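Local atomic coordinates of glycerol-3-phosphate dehydrogenase [NAD(P)+] (Coxiella burnetii, PDB entry 3K96), a protein that probably catalyses the NAD(P)H-dependent reduction of dihydroxyacetone phosphate to sn-glycerol 3-phosphate, the key precursor for phospholipid synthesis. Residues A[27-32]-A[190-194]; A[55-59]-A[93-98]; A[225-231]-A[341-345]; A[311-315]-A[328-332]. One frame throughout, in Å; residues are numbered along the deposited sequence. Where two conformers were deposited one is given.

How the contacts relate
The four contacts illustrate how each part of a two-part dehydrogenase is held by pieces of chain both close and distant in sequence. Contacts 1 and 2 lie in the N-terminal nucleotide-binding part, with centres about 16 Å apart, and share the mixed sheet: I32 O meets R56 N where strands 32-35 and 55-58 pair. Contacts 3 and 4 belong to the helical C-terminal part, with centres about 17 Å apart, and touch where Q330 approaches A344. Along the chain, contact 2 is nested inside the loop closed by contact 1, and contact 4 inside that closed by contact 3. The two groups follow in series on opposite sides of the chain's centre, and in each part the contacts join segments of that part alone.

Contact 1: residues A[27-32]-A[190-194]; sequences PFKHPI and IERLH
The Rossmann-type nucleotide-binding part of this enzyme begins with a short N-terminal lead-in to strand 32-35, and R192, near the end of helix 183-193, reaches across to it with its guanidinium between F28 and I32. I32 CB lies over the centre of one face, 4.0 Å from R192 CZ, while F28 CD2 covers the opposite face nearer the rim. The F28 ring is inclined at 47° to the guanidinium, so this is a sandwich of side chains rather than a parallel stack. The aliphatic part of the arginine takes part too, with R192 CG 3.3 Å from F28 CE2. Its chain runs extended from CG to NE, and the last torsion (chi4 -89°) turns the flat group across that line.

The edge of the guanidinium is polar. R192 NH2 donates to H30 O at 3.0 Å, with the oxygen in the guanidinium plane. A water closes a second path, giving a hydrogen to H30 O at 2.7 Å and taking one from R192 NH1 at 2.8 Å. With NH2 held directly, NH1 through the water, and I32 and F28 on the two faces, the guanidinium has little freedom to turn. Beside this, E191 CG approaches the edge of the F28 ring, 3.7 Å from F28 CZ.

L48 of helix 39-49 packs against both I32 and R192, and the backbone of I32, where strand 32-35 begins, pairs with K54 and R56, setting this strand beside strand 55-58.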
loop_
_atom_site.group_PDB
_atom_site.type_symbol
_atom_site.label_atom_id
_atom_site.label_comp_id
_atom_site.label_asym_id
_atom_site.label_seq_id
_atom_site.Cartn_x
_atom_site.Cartn_y
_atom_site.Cartn_z
ATOM N N PRO A 27 0.551 24.891 -29.223
ATOM C CA PRO A 27 1.647 24.253 -28.472
ATOM C C PRO A 27 1.964 22.823 -28.939
ATOM O O PRO A 27 3.021 22.287 -28.599
ATOM C CB PRO A 27 1.135 24.247 -27.013
ATOM C CG PRO A 27 -0.182 25.027 -27.017
ATOM C CD PRO A 27 -0.691 24.968 -28.431
ATOM N N PHE A 28 1.064 22.216 -29.713
ATOM C CA PHE A 28 1.275 20.861 -30.201
ATOM C C PHE A 28 1.293 20.829 -31.720
ATOM O O PHE A 28 0.680 19.960 -32.339
ATOM C CB PHE A 28 0.195 19.926 -29.668
ATOM C CG PHE A 28 -0.197 20.222 -28.257
ATOM C CD1 PHE A 28 -1.493 20.631 -27.957
ATOM C CD2 PHE A 28 0.741 20.175 -27.237
ATOM C CE1 PHE A 28 -1.860 20.934 -26.647
ATOM C CE2 PHE A 28 0.380 20.483 -25.927
ATOM C CZ PHE A 28 -0.921 20.858 -25.635
ATOM N N LYS A 29 1.982 21.790 -32.328
ATOM C CA LYS A 29 2.119 21.789 -33.775
ATOM C C LYS A 29 2.983 20.593 -34.176
ATOM O O LYS A 29 2.660 19.855 -35.107
ATOM C CB LYS A 29 2.764 23.084 -34.291
ATOM C CG LYS A 29 1.861 24.327 -34.274
ATOM C CD LYS A 29 2.531 25.503 -35.013
ATOM C CE LYS A 29 1.582 26.699 -35.185
ATOM N NZ LYS A 29 2.204 27.807 -35.973
ATOM N N HIS A 30 4.071 20.387 -33.448
ATOM C CA HIS A 30 4.989 19.313 -33.783
ATOM C C HIS A 30 4.579 17.956 -33.219
ATOM O O HIS A 30 3.950 17.880 -32.172
ATOM C CB HIS A 30 6.392 19.659 -33.306
ATOM C CG HIS A 30 6.902 20.951 -33.850
ATOM N ND1 HIS A 30 7.279 21.103 -35.167
ATOM C CD2 HIS A 30 7.106 22.151 -33.256
ATOM C CE1 HIS A 30 7.684 22.345 -35.363
ATOM N NE2 HIS A 30 7.593 23.000 -34.219
ATOM N N PRO A 31 4.939 16.880 -33.929
ATOM C CA PRO A 31 4.625 15.556 -33.438
ATOM C C PRO A 31 5.539 15.166 -32.295
ATOM O O PRO A 31 6.639 15.679 -32.191
ATOM C CB PRO A 31 4.895 14.648 -34.649
ATOM C CG PRO A 31 5.013 15.544 -35.825
ATOM C CD PRO A 31 5.504 16.845 -35.292
ATOM N N ILE A 32 5.066 14.294 -31.419
ATOM C CA ILE A 32 5.902 13.778 -30.348
ATOM C C ILE A 32 6.197 12.333 -30.725
ATOM O O ILE A 32 5.350 11.659 -31.316
ATOM C CB ILE A 32 5.237 13.922 -28.967
ATOM C CG1 ILE A 32 6.180 13.406 -27.855
ATOM C CG2 ILE A 32 3.889 13.231 -28.944
ATOM C CD1 ILE A 32 5.724 13.793 -26.472
ATOM N N ILE A 190 3.299 18.351 -19.081
ATOM C CA ILE A 190 2.069 18.322 -18.297
ATOM C C ILE A 190 0.942 18.875 -19.162
ATOM O O ILE A 190 -0.164 18.330 -19.209
ATOM C CB ILE A 190 2.229 19.098 -16.993
ATOM C CG1 ILE A 190 3.159 18.329 -16.046
ATOM C CG2 ILE A 190 0.893 19.327 -16.312
ATOM C CD1 ILE A 190 3.432 19.048 -14.769
ATOM N N GLU A 191 1.228 19.949 -19.879
ATOM C CA GLU A 191 0.224 20.497 -20.767
ATOM C C GLU A 191 -0.259 19.452 -21.788
ATOM O O GLU A 191 -1.446 19.360 -22.058
ATOM C CB GLU A 191 0.748 21.733 -21.477
ATOM C CG GLU A 191 -0.338 22.402 -22.310
ATOM C CD GLU A 191 0.123 23.686 -22.970
ATOM O OE1 GLU A 191 1.335 23.805 -23.274
ATOM O OE2 GLU A 191 -0.745 24.563 -23.192
ATOM N N ARG A 192 0.653 18.670 -22.364
ATOM C CA ARG A 192 0.239 17.637 -23.321
ATOM C C ARG A 192 -0.542 16.461 -22.723
ATOM O O ARG A 192 -1.476 15.952 -23.335
ATOM C CB ARG A 192 1.460 16.999 -23.986
ATOM C CG ARG A 192 2.085 17.746 -25.156
ATOM C CD ARG A 192 3.121 16.836 -25.797
ATOM N NE ARG A 192 3.802 17.428 -26.947
ATOM C CZ ARG A 192 3.383 17.353 -28.203
ATOM N NH1 ARG A 192 2.258 16.742 -28.506
ATOM N NH2 ARG A 192 4.099 17.904 -29.166
ATOM N N LEU A 193 -0.115 16.018 -21.541
ATOM C CA LEU A 193 -0.634 14.794 -20.911
ATOM C C LEU A 193 -1.767 14.949 -19.915
ATOM O O LEU A 193 -2.681 14.131 -19.865
ATOM C CB LEU A 193 0.524 14.112 -20.169
ATOM C CG LEU A 193 1.574 13.406 -21.017
ATOM C CD1 LEU A 193 2.896 13.273 -20.272
ATOM C CD2 LEU A 193 1.051 12.034 -21.503
ATOM N N HIS A 194 -1.671 15.981 -19.097
ATOM C CA HIS A 194 -2.637 16.198 -18.061
ATOM C C HIS A 194 -4.040 16.390 -18.585
ATOM O O HIS A 194 -4.266 17.110 -19.566
ATOM C CB HIS A 194 -2.253 17.388 -17.203
ATOM C CG HIS A 194 -3.173 17.583 -16.052
ATOM N ND1 HIS A 194 -3.175 16.743 -14.961
ATOM C CD2 HIS A 194 -4.145 18.496 -15.834
ATOM C CE1 HIS A 194 -4.097 17.148 -14.105
ATOM N NE2 HIS A 194 -4.703 18.208 -14.615
HETATM O O HOH W 1 1.777 16.510 -31.263
#

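Contact 2: residues A[55-59]-A[93-98]; sequences VRLWS and LKASLE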
loop_
_atom_site.group_PDB
_atom_site.type_symbol
_atom_site.label_atom_id
_atom_site.label_comp_id
_atom_site.label_asym_id
_atom_site.label_seq_id
_atom_site.Cartn_x
_atom_site.Cartn_y
_atom_site.Cartn_z
ATOM N N VAL A 55 1.133 11.850 -32.992
ATOM C CA VAL A 55 2.034 10.981 -32.302
ATOM C C VAL A 55 2.643 9.946 -33.210
ATOM O O VAL A 55 1.947 9.344 -34.032
ATOM C CB VAL A 55 1.303 10.208 -31.160
ATOM C CG1 VAL A 55 2.293 9.312 -30.432
ATOM C CG2 VAL A 55 0.630 11.176 -30.202
ATOM N N ARG A 56 3.942 9.719 -33.042
ATOM C CA ARG A 56 4.659 8.703 -33.790
ATOM C C ARG A 56 5.150 7.649 -32.794
ATOM O O ARG A 56 5.917 7.951 -31.874
ATOM C CB ARG A 56 5.849 9.293 -34.534
ATOM C CG ARG A 56 5.480 10.325 -35.568
ATOM C CD ARG A 56 6.735 10.874 -36.212
ATOM N NE ARG A 56 6.449 11.962 -37.137
ATOM C CZ ARG A 56 7.367 12.601 -37.856
ATOM N NH1 ARG A 56 8.653 12.277 -37.755
ATOM N NH2 ARG A 56 6.990 13.572 -38.681
ATOM N N LEU A 57 4.724 6.416 -33.013
ATOM C CA LEU A 57 5.076 5.311 -32.156
ATOM C C LEU A 57 6.040 4.382 -32.862
ATOM O O LEU A 57 5.712 3.827 -33.900
ATOM C CB LEU A 57 3.798 4.543 -31.794
ATOM C CG LEU A 57 3.941 3.369 -30.832
ATOM C CD1 LEU A 57 4.465 3.860 -29.486
ATOM C CD2 LEU A 57 2.589 2.662 -30.682
ATOM N N TRP A 58 7.211 4.187 -32.284
ATOM C CA TRP A 58 8.246 3.328 -32.858
ATOM C C TRP A 58 8.463 2.069 -32.034
ATOM O O TRP A 58 8.404 2.086 -30.800
ATOM C CB TRP A 58 9.561 4.097 -32.922
ATOM C CG TRP A 58 10.778 3.312 -33.378
ATOM C CD1 TRP A 58 11.160 3.067 -34.674
ATOM C CD2 TRP A 58 11.802 2.742 -32.548
ATOM N NE1 TRP A 58 12.336 2.353 -34.697
ATOM C CE2 TRP A 58 12.755 2.143 -33.408
ATOM C CE3 TRP A 58 12.004 2.668 -31.156
ATOM C CZ2 TRP A 58 13.887 1.481 -32.927
ATOM C CZ3 TRP A 58 13.133 2.021 -30.677
ATOM C CH2 TRP A 58 14.064 1.430 -31.565
ATOM N N SER A 59 8.716 0.980 -32.742
ATOM C CA SER A 59 9.014 -0.286 -32.134
ATOM C C SER A 59 10.236 -0.852 -32.811
ATOM O O SER A 59 10.366 -0.750 -34.038
ATOM C CB SER A 59 7.852 -1.258 -32.339
ATOM O OG SER A 59 8.180 -2.536 -31.817
ATOM N N LEU A 93 13.887 4.347 -36.832
ATOM C CA LEU A 93 14.160 5.290 -35.763
ATOM C C LEU A 93 14.428 6.664 -36.311
ATOM O O LEU A 93 13.828 7.641 -35.874
ATOM C CB LEU A 93 15.358 4.824 -34.935
ATOM C CG LEU A 93 15.612 5.645 -33.682
ATOM C CD1 LEU A 93 14.385 5.558 -32.768
ATOM C CD2 LEU A 93 16.855 5.145 -32.980
ATOM N N LYS A 94 15.332 6.740 -37.282
ATOM C CA LYS A 94 15.679 8.017 -37.895
ATOM C C LYS A 94 14.434 8.719 -38.424
ATOM O O LYS A 94 14.214 9.898 -38.148
ATOM C CB LYS A 94 16.698 7.812 -39.025
ATOM C CG LYS A 94 17.203 9.119 -39.694
ATOM C CD LYS A 94 18.242 8.804 -40.769
ATOM C CE LYS A 94 18.638 10.033 -41.581
ATOM N NZ LYS A 94 19.311 11.070 -40.754
ATOM N N ALA A 95 13.618 7.990 -39.183
ATOM C CA ALA A 95 12.397 8.548 -39.765
ATOM C C ALA A 95 11.433 9.009 -38.685
ATOM O O ALA A 95 10.765 10.021 -38.827
ATOM C CB ALA A 95 11.728 7.519 -40.638
ATOM N N SER A 96 11.356 8.270 -37.589
ATOM C CA SER A 96 10.416 8.637 -36.531
ATOM C C SER A 96 10.829 9.948 -35.849
ATOM O O SER A 96 9.972 10.718 -35.397
ATOM C CB SER A 96 10.268 7.496 -35.511
ATOM O OG SER A 96 11.450 7.317 -34.754
ATOM N N LEU A 97 12.137 10.207 -35.798
ATOM C CA LEU A 97 12.649 11.411 -35.155
ATOM C C LEU A 97 12.866 12.594 -36.114
ATOM O O LEU A 97 13.182 13.686 -35.678
ATOM C CB LEU A 97 13.944 11.097 -34.406
ATOM C CG LEU A 97 13.798 10.055 -33.280
ATOM C CD1 LEU A 97 15.111 9.914 -32.579
ATOM C CD2 LEU A 97 12.704 10.435 -32.288
ATOM N N GLU A 98 12.694 12.390 -37.413
ATOM C CA GLU A 98 12.870 13.502 -38.367
ATOM C C GLU A 98 11.686 14.474 -38.205
ATOM O O GLU A 98 10.539 14.091 -38.357
ATOM C CB GLU A 98 12.975 12.960 -39.795
ATOM C CG GLU A 98 13.418 13.983 -40.852
ATOM C CD GLU A 98 14.858 14.456 -40.672
ATOM O OE1 GLU A 98 15.703 13.660 -40.187
ATOM O OE2 GLU A 98 15.144 15.623 -41.036
#
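R56 NH1 is gripped by two backbone carbonyls at the end of helix 93-97: E98 O at 2.7 Å and S96 O at 3.1 Å. The arginine projects from strand 55-58, a parallel strand of the Rossmann-type sheet, and the helix runs back nearly antiparallel to it (166° between the short axes, 9.0 Å apart). The two bonds are unlike. E98 O is met only moderately tilted from its carbonyl plane, whereas the donor stands well above that of S96, 67° out of it. With the chain extended from CG to NE, the guanidinium spans the gap between strand and helix, and its positive charge probably complements the carbonyl-rich helix end.

Two residues along the strand, W58 makes the apolar half of the contact. L93 CD1 sits over the six-membered ring as a CH-pi contact, 3.8 Å from its centroid and 12° off the normal. The indole nitrogen has its own, weak, bond to C91 O, just before the helix, while L35 of strand 32-35 packs against both W58 and L93. S96, whose OG lies near W58 CB, folds its hydroxyl back into the helix: S96 OG donates to L93 O at 2.6 Å, sharing that oxygen with L97 N.

Contact 3: residues A[225-231]-A[341-345]; sequences ISDGLKL and PQQAV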
loop_
_atom_site.group_PDB
_atom_site.type_symbol
_atom_site.label_atom_id
_atom_site.label_comp_id
_atom_site.label_asym_id
_atom_site.label_seq_id
_atom_site.Cartn_x
_atom_site.Cartn_y
_atom_site.Cartn_z
ATOM N N ILE A 225 6.158 -13.985 -4.155
ATOM C CA ILE A 225 6.654 -15.227 -3.587
ATOM C C ILE A 225 5.895 -15.575 -2.300
ATOM O O ILE A 225 5.476 -16.707 -2.122
ATOM C CB ILE A 225 8.173 -15.164 -3.313
ATOM C CG1 ILE A 225 8.940 -15.091 -4.644
ATOM C CG2 ILE A 225 8.625 -16.397 -2.542
ATOM C CD1 ILE A 225 10.406 -14.826 -4.505
ATOM N N SER A 226 5.722 -14.594 -1.419
ATOM C CA SER A 226 4.969 -14.773 -0.172
ATOM C C SER A 226 3.539 -15.240 -0.482
ATOM O O SER A 226 3.028 -16.174 0.150
ATOM C CB SER A 226 4.955 -13.463 0.615
ATOM O OG SER A 226 4.290 -13.594 1.866
ATOM N N ASP A 227 2.897 -14.624 -1.469
ATOM C CA ASP A 227 1.552 -15.029 -1.841
ATOM C C ASP A 227 1.535 -16.447 -2.427
ATOM O O ASP A 227 0.608 -17.218 -2.180
ATOM C CB ASP A 227 0.926 -14.051 -2.816
ATOM C CG ASP A 227 0.516 -12.730 -2.162
ATOM O OD1 ASP A 227 0.523 -12.625 -0.908
ATOM O OD2 ASP A 227 0.168 -11.797 -2.923
ATOM N N GLY A 228 2.557 -16.776 -3.203
ATOM C CA GLY A 228 2.679 -18.088 -3.795
ATOM C C GLY A 228 2.815 -19.118 -2.691
ATOM O O GLY A 228 2.355 -20.242 -2.818
ATOM N N LEU A 229 3.462 -18.735 -1.612
ATOM C CA LEU A 229 3.596 -19.614 -0.451
ATOM C C LEU A 229 2.330 -19.531 0.409
ATOM O O LEU A 229 2.257 -20.172 1.447
ATOM C CB LEU A 229 4.800 -19.191 0.387
ATOM C CG LEU A 229 6.202 -19.418 -0.188
ATOM C CD1 LEU A 229 7.249 -18.515 0.485
ATOM C CD2 LEU A 229 6.572 -20.929 -0.059
ATOM N N LYS A 230 1.351 -18.713 -0.010
ATOM C CA LYS A 230 0.089 -18.547 0.725
ATOM C C LYS A 230 0.345 -18.082 2.143
ATOM O O LYS A 230 -0.335 -18.522 3.063
ATOM C CB LYS A 230 -0.680 -19.859 0.850
ATOM C CG LYS A 230 -0.902 -20.617 -0.418
ATOM C CD LYS A 230 -1.896 -19.987 -1.313
ATOM C CE LYS A 230 -2.324 -21.039 -2.349
ATOM N NZ LYS A 230 -3.162 -20.445 -3.416
ATOM N N LEU A 231 1.316 -17.199 2.333
ATOM C CA LEU A 231 1.628 -16.715 3.679
ATOM C C LEU A 231 0.594 -15.699 4.175
ATOM O O LEU A 231 0.614 -15.308 5.353
ATOM C CB LEU A 231 3.044 -16.152 3.740
ATOM C CG LEU A 231 4.123 -17.222 3.558
ATOM C CD1 LEU A 231 5.510 -16.617 3.611
ATOM C CD2 LEU A 231 3.978 -18.340 4.633
ATOM N N PRO A 341 12.550 -20.674 -1.468
ATOM C CA PRO A 341 11.620 -19.556 -1.249
ATOM C C PRO A 341 11.004 -19.483 0.140
ATOM O O PRO A 341 10.973 -18.405 0.728
ATOM C CB PRO A 341 10.540 -19.804 -2.311
ATOM C CG PRO A 341 11.298 -20.417 -3.418
ATOM C CD PRO A 341 12.308 -21.317 -2.773
ATOM N N GLN A 342 10.507 -20.601 0.658
ATOM C CA GLN A 342 9.928 -20.568 1.988
ATOM C C GLN A 342 10.959 -20.109 3.011
ATOM O O GLN A 342 10.696 -19.198 3.789
ATOM C CB GLN A 342 9.319 -21.904 2.400
ATOM C CG GLN A 342 8.698 -21.857 3.783
ATOM C CD GLN A 342 7.883 -23.089 4.114
ATOM O OE1 GLN A 342 7.206 -23.657 3.249
ATOM N NE2 GLN A 342 7.909 -23.484 5.379
ATOM N N GLN A 343 12.144 -20.696 2.977
ATOM C CA GLN A 343 13.165 -20.296 3.921
ATOM C C GLN A 343 13.486 -18.810 3.746
ATOM O O GLN A 343 13.647 -18.090 4.725
ATOM C CB GLN A 343 14.432 -21.125 3.733
ATOM C CG GLN A 343 15.617 -20.590 4.525
ATOM C CD GLN A 343 16.929 -21.212 4.097
ATOM O OE1 GLN A 343 16.950 -22.249 3.439
ATOM N NE2 GLN A 343 18.029 -20.569 4.453
ATOM N N ALA A 344 13.567 -18.350 2.499
ATOM C CA ALA A 344 13.910 -16.950 2.225
ATOM C C ALA A 344 12.908 -15.947 2.830
ATOM O O ALA A 344 13.296 -14.937 3.430
ATOM C CB ALA A 344 14.058 -16.705 0.702
ATOM N N VAL A 345 11.627 -16.216 2.657
ATOM C CA VAL A 345 10.620 -15.294 3.157
ATOM C C VAL A 345 10.543 -15.383 4.664
ATOM O O VAL A 345 10.275 -14.375 5.333
ATOM C CB VAL A 345 9.256 -15.500 2.506
ATOM C CG1 VAL A 345 8.223 -14.562 3.132
ATOM C CG2 VAL A 345 9.348 -15.256 0.962
#
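The pyrrolidine ring of P341 is the ring that takes part between I225-L231 and P341-V345, and it does so with CB, 3.9 Å from I225 CG2, the two side chains crossing at about a right angle. The rest of the contact is a set of branched aliphatic ends, with no hydrogen bond across it.

V345 is central to it. Its two methyls part company: V345 CG2 faces I225 CG2 at 3.8 Å and L229 CD1 at 3.9 Å, while V345 CG1 is pressed against L231 CD1 at 3.4 Å, tighter than usual for two carbons. Since CG1 is anti to the backbone N (chi1 177°) and CG2 anti to the carbonyl carbon, one side chain serves both the last helical turn and the residues beyond it. L229 straddles the start of helix 341-349, its CD1 coming 3.7 Å from P341 O and its CD2 3.8 Å from Q342 CB. Behind, I225 also packs on I334 and L288, and L231 touches R197 of the second subunit.

What carries L231 round to V345 is the helix ending. K230 has positive phi (58°), K230 N bonds to D227 O, and L231 N reaches back to S226 O at 3.0 Å. This is a Schellman motif, closing helix 206-228 of the all-helical C-terminal part against helix 341-349.

Contact 4: residues A[311-315]-A[328-332]; sequences TDQVH and TFQVH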
loop_
_atom_site.group_PDB
_atom_site.type_symbol
_atom_site.label_atom_id
_atom_site.label_comp_id
_atom_site.label_asym_id
_atom_site.label_seq_id
_atom_site.Cartn_x
_atom_site.Cartn_y
_atom_site.Cartn_z
ATOM N N THR A 311 16.465 -6.601 -10.319
ATOM C CA THR A 311 17.060 -7.142 -9.102
ATOM C C THR A 311 18.573 -7.163 -9.244
ATOM O O THR A 311 19.312 -6.707 -8.361
ATOM C CB THR A 311 16.566 -8.590 -8.788
ATOM O OG1 THR A 311 15.149 -8.607 -8.647
ATOM C CG2 THR A 311 17.174 -9.124 -7.494
ATOM N N ASP A 312 19.035 -7.662 -10.372
ATOM C CA ASP A 312 20.479 -7.754 -10.602
ATOM C C ASP A 312 21.150 -6.397 -10.631
ATOM O O ASP A 312 22.221 -6.231 -10.046
ATOM C CB ASP A 312 20.757 -8.519 -11.900
ATOM C CG ASP A 312 20.350 -9.976 -11.802
ATOM O OD1 ASP A 312 20.152 -10.456 -10.645
ATOM O OD2 ASP A 312 20.226 -10.638 -12.868
ATOM N N GLN A 313 20.516 -5.407 -11.269
ATOM C CA GLN A 313 21.146 -4.075 -11.374
ATOM C C GLN A 313 21.173 -3.351 -10.035
ATOM O O GLN A 313 22.188 -2.756 -9.662
ATOM C CB GLN A 313 20.451 -3.200 -12.425
ATOM C CG GLN A 313 20.497 -3.753 -13.836
ATOM C CD GLN A 313 21.905 -3.896 -14.364
ATOM O OE1 GLN A 313 22.743 -3.009 -14.211
ATOM N NE2 GLN A 313 22.171 -5.014 -14.997
ATOM N N VAL A 314 20.068 -3.424 -9.301
ATOM C CA VAL A 314 19.982 -2.764 -8.020
ATOM C C VAL A 314 20.879 -3.448 -7.008
ATOM O O VAL A 314 21.535 -2.774 -6.210
ATOM C CB VAL A 314 18.523 -2.671 -7.518
ATOM C CG1 VAL A 314 18.470 -2.194 -6.081
ATOM C CG2 VAL A 314 17.734 -1.746 -8.427
ATOM N N HIS A 315 20.940 -4.771 -7.057
ATOM C CA HIS A 315 21.814 -5.523 -6.135
ATOM C C HIS A 315 23.259 -5.063 -6.336
ATOM O O HIS A 315 23.958 -4.785 -5.369
ATOM C CB HIS A 315 21.706 -7.025 -6.363
ATOM C CG HIS A 315 22.543 -7.842 -5.419
ATOM N ND1 HIS A 315 23.730 -8.436 -5.794
ATOM C CD2 HIS A 315 22.359 -8.164 -4.121
ATOM C CE1 HIS A 315 24.240 -9.090 -4.764
ATOM N NE2 HIS A 315 23.427 -8.936 -3.734
ATOM N N THR A 328 15.739 -7.062 -1.484
ATOM C CA THR A 328 16.414 -7.150 -2.785
ATOM C C THR A 328 17.495 -8.217 -2.758
ATOM O O THR A 328 17.644 -8.969 -3.700
ATOM C CB THR A 328 17.051 -5.807 -3.151
ATOM O OG1 THR A 328 16.017 -4.812 -3.218
ATOM C CG2 THR A 328 17.807 -5.914 -4.466
ATOM N N PHE A 329 18.232 -8.287 -1.656
ATOM C CA PHE A 329 19.281 -9.281 -1.541
ATOM C C PHE A 329 18.732 -10.696 -1.476
ATOM O O PHE A 329 19.317 -11.596 -2.072
ATOM C CB PHE A 329 20.196 -8.981 -0.360
ATOM C CG PHE A 329 21.189 -7.907 -0.646
ATOM C CD1 PHE A 329 22.540 -8.107 -0.399
ATOM C CD2 PHE A 329 20.786 -6.705 -1.241
ATOM C CE1 PHE A 329 23.471 -7.103 -0.695
ATOM C CE2 PHE A 329 21.696 -5.717 -1.531
ATOM C CZ PHE A 329 23.047 -5.911 -1.258
ATOM N N GLN A 330 17.626 -10.900 -0.762
ATOM C CA GLN A 330 17.019 -12.235 -0.687
ATOM C C GLN A 330 16.504 -12.651 -2.054
ATOM O O GLN A 330 16.699 -13.786 -2.471
ATOM C CB GLN A 330 15.883 -12.287 0.326
ATOM C CG GLN A 330 16.320 -12.301 1.769
ATOM C CD GLN A 330 16.951 -13.620 2.188
ATOM O OE1 GLN A 330 17.882 -14.113 1.554
ATOM N NE2 GLN A 330 16.443 -14.191 3.279
ATOM N N VAL A 331 15.853 -11.738 -2.762
ATOM C CA VAL A 331 15.356 -12.081 -4.108
ATOM C C VAL A 331 16.548 -12.509 -4.979
ATOM O O VAL A 331 16.491 -13.529 -5.679
ATOM C CB VAL A 331 14.546 -10.953 -4.771
ATOM C CG1 VAL A 331 14.213 -11.307 -6.231
ATOM C CG2 VAL A 331 13.270 -10.698 -3.985
ATOM N N HIS A 332 17.646 -11.762 -4.900
ATOM C CA HIS A 332 18.841 -12.109 -5.663
ATOM C C HIS A 332 19.331 -13.525 -5.311
ATOM O O HIS A 332 19.742 -14.277 -6.199
ATOM C CB HIS A 332 19.965 -11.079 -5.413
ATOM C CG HIS A 332 21.080 -11.152 -6.408
ATOM N ND1 HIS A 332 22.215 -11.911 -6.206
ATOM C CD2 HIS A 332 21.216 -10.583 -7.634
ATOM C CE1 HIS A 332 23.011 -11.786 -7.257
ATOM N NE2 HIS A 332 22.421 -11.000 -8.145
HETATM O O HOH W 2 21.989 -11.187 -1.836
#
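H315 and H332 form the tight part of this contact, their rings stacked face to face with centroids 3.9 Å apart and planes only 9° from parallel. H315 also turns its edge toward the face of F329 in an edge-to-face pair, centroids 4.3 Å apart and planes at 59°, completing an aromatic cluster between helices 307-320 and 326-336. Both histidines have CG anti to the backbone N (chi1 -178° for H315), which carries the rings into the gap between the helices.

This cluster is partly exposed, and a water sits at its rim, donating to F329 O at 2.7 Å and accepting a weak bond from H315 NE2 at 3.3 Å. Toward the interior T311 packs closely, its OG1 3.7 Å from V331 CG1, whereas V314 CG1 and T328 CG2, 4.1 Å apart, meet more loosely. I218 of helix 206-228 covers T311, V314 and T328. The threonine hydroxyls bond outside the pair, T311 to G307 O and T328 to E246.

D312 OD1 comes within 3.2 Å of H332 CD2 but bonds to H336 NE2, whose ring also meets H332. Parallel imidazoles so close would probably resist both being protonated, while D312 would tend to stabilise positive charge on H336.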